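Local coordinates for B12-binding domain-containing protein (Kitasatospora setae, PDB 6WTE) that is TsrM, a cobalamin- and [4Fe-4S]-binding methyltransferase of the radical SAM family that works by non-radical chemistry and probably methylates tryptophan, at residues E287-R292 and A323-R328. Sequence-based numbering, arbitrary orientation.
Sequences EIVRRR and AAAGCR
Arg292 reaches from helix 278-294 over the C-terminal end of helix 316-325. From CB, its CG lies beside the backbone N (chi1 -77°); CD then comes 3.7 Å from Ala325 O, and a bend at chi3 (53°) swings the guanidinium over the last turn. NE sits 3.4 Å from Ala324 O, CZ and NH1 stay near the same oxygen, and NH2 comes within 3.2 Å of Ala325 O. Neither NE to Ala324 O nor NH2 to Ala325 O has the angle for a hydrogen bond; instead Ala325 C and Gly326 N lie over one face of the group, toward its rim, while NH2 bonds weakly to Leu300 O. About one turn earlier, Val289 CG2 packs 3.6 Å from Ala324 CB and against the Ala324-Ala325 peptide, and Ile288 CG2 lies 4.0 Å from Ala325 CB. Gly326 closes helix 316-325 with a Schellman motif at positive phi (107°), which suits glycine. A leucine in place of Arg292 would probably leave both carbonyls without their nearby positive charge and Leu300 O without its weak donor. Consecutive helices flanking strand 304-309 in the radical SAM core thus meet away from the cofactors, through small apolar groups and a guanidinium whose attraction to the two carbonyls is likely to be mainly electrostatic.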
loop_
_atom_site.group_PDB
_atom_site.type_symbol
_atom_site.label_atom_id
_atom_site.label_comp_id
_atom_site.label_asym_id
_atom_site.label_seq_id
_atom_site.Cartn_x
_atom_site.Cartn_y
_atom_site.Cartn_z
ATOM N N GLU A 287 9.633 -23.909 5.823
ATOM C CA GLU A 287 8.857 -24.247 7.014
ATOM C C GLU A 287 7.407 -24.561 6.663
ATOM O O GLU A 287 6.813 -25.483 7.237
ATOM C CB GLU A 287 8.943 -23.114 8.038
ATOM C CG GLU A 287 8.083 -23.324 9.277
ATOM C CD GLU A 287 8.493 -24.541 10.087
ATOM O OE1 GLU A 287 9.598 -25.087 9.865
ATOM O OE2 GLU A 287 7.700 -24.955 10.960
ATOM N N ILE A 288 6.823 -23.819 5.719
ATOM C CA ILE A 288 5.458 -24.110 5.288
ATOM C C ILE A 288 5.378 -25.517 4.713
ATOM O O ILE A 288 4.466 -26.294 5.026
ATOM C CB ILE A 288 4.978 -23.068 4.263
ATOM C CG1 ILE A 288 4.870 -21.681 4.902
ATOM C CG2 ILE A 288 3.640 -23.489 3.682
ATOM C CD1 ILE A 288 4.563 -20.601 3.887
ATOM N N VAL A 289 6.336 -25.857 3.853
ATOM C CA VAL A 289 6.365 -27.181 3.239
ATOM C C VAL A 289 6.544 -28.255 4.300
ATOM O O VAL A 289 5.895 -29.308 4.256
ATOM C CB VAL A 289 7.475 -27.244 2.175
ATOM C CG1 VAL A 289 7.687 -28.679 1.704
ATOM C CG2 VAL A 289 7.129 -26.338 1.012
ATOM N N ARG A 290 7.416 -27.999 5.278
ATOM C CA ARG A 290 7.675 -28.996 6.309
ATOM C C ARG A 290 6.422 -29.288 7.122
ATOM O O ARG A 290 6.124 -30.451 7.411
ATOM C CB ARG A 290 8.802 -28.528 7.231
ATOM C CG ARG A 290 9.193 -29.557 8.283
ATOM C CD ARG A 290 9.974 -28.937 9.437
ATOM N NE ARG A 290 9.144 -28.059 10.263
ATOM C CZ ARG A 290 8.294 -28.492 11.191
ATOM N NH1 ARG A 290 8.154 -29.794 11.407
ATOM N NH2 ARG A 290 7.579 -27.628 11.900
ATOM N N ARG A 291 5.660 -28.250 7.477
ATOM C CA ARG A 291 4.435 -28.478 8.239
ATOM C C ARG A 291 3.389 -29.200 7.404
ATOM O O ARG A 291 2.691 -30.091 7.907
ATOM C CB ARG A 291 3.873 -27.156 8.749
ATOM C CG ARG A 291 4.735 -26.483 9.790
ATOM C CD ARG A 291 3.928 -25.465 10.550
ATOM N NE ARG A 291 4.782 -24.583 11.330
ATOM C CZ ARG A 291 4.328 -23.652 12.159
ATOM N NH1 ARG A 291 3.020 -23.488 12.321
ATOM N NH2 ARG A 291 5.183 -22.883 12.819
ATOM N N ARG A 292 3.262 -28.826 6.127
ATOM C CA ARG A 292 2.309 -29.494 5.247
ATOM C C ARG A 292 2.608 -30.982 5.160
ATOM O O ARG A 292 1.705 -31.823 5.265
ATOM C CB ARG A 292 2.353 -28.854 3.858
ATOM C CG ARG A 292 1.624 -27.521 3.770
ATOM C CD ARG A 292 1.944 -26.790 2.471
ATOM N NE ARG A 292 1.715 -27.618 1.288
ATOM C CZ ARG A 292 0.824 -27.343 0.338
ATOM N NH1 ARG A 292 0.690 -28.151 -0.704
ATOM N NH2 ARG A 292 0.061 -26.268 0.430
ATOM N N ALA A 323 6.135 -23.523 -5.407
ATOM C CA ALA A 323 5.186 -24.543 -5.838
ATOM C C ALA A 323 4.860 -25.500 -4.701
ATOM O O ALA A 323 3.690 -25.813 -4.461
ATOM C CB ALA A 323 5.736 -25.305 -7.046
ATOM N N ALA A 324 5.880 -25.943 -3.963
ATOM C CA ALA A 324 5.656 -26.933 -2.918
ATOM C C ALA A 324 4.862 -26.354 -1.758
ATOM O O ALA A 324 4.129 -27.088 -1.085
ATOM C CB ALA A 324 6.994 -27.482 -2.421
ATOM N N ALA A 325 4.990 -25.049 -1.521
ATOM C CA ALA A 325 4.313 -24.392 -0.405
ATOM C C ALA A 325 2.848 -24.083 -0.683
ATOM O O ALA A 325 2.105 -23.786 0.258
ATOM C CB ALA A 325 5.042 -23.093 -0.039
ATOM N N GLY A 326 2.418 -24.125 -1.935
ATOM C CA GLY A 326 1.061 -23.782 -2.296
ATOM C C GLY A 326 0.891 -22.455 -3.017
ATOM O O GLY A 326 -0.233 -21.931 -3.055
ATOM N N CYS A 327 1.955 -21.896 -3.577
ATOM C CA CYS A 327 1.828 -20.661 -4.332
ATOM C C CYS A 327 0.983 -20.886 -5.580
ATOM O O CYS A 327 1.229 -21.816 -6.357
ATOM C CB CYS A 327 3.209 -20.140 -4.709
ATOM S SG CYS A 327 3.196 -18.583 -5.586
ATOM N N ARG A 328 -0.023 -20.033 -5.764
ATOM C CA ARG A 328 -0.864 -20.061 -6.950
ATOM C C ARG A 328 -0.563 -18.934 -7.927
ATOM O O ARG A 328 -0.895 -19.063 -9.113
ATOM C CB ARG A 328 -2.347 -19.989 -6.560
ATOM C CG ARG A 328 -2.890 -21.225 -5.869
ATOM C CD ARG A 328 -2.849 -22.430 -6.800
ATOM N NE ARG A 328 -3.424 -23.616 -6.172
ATOM C CZ ARG A 328 -4.637 -24.086 -6.437
ATOM N NH1 ARG A 328 -5.410 -23.476 -7.328
ATOM N NH2 ARG A 328 -5.076 -25.175 -5.816
#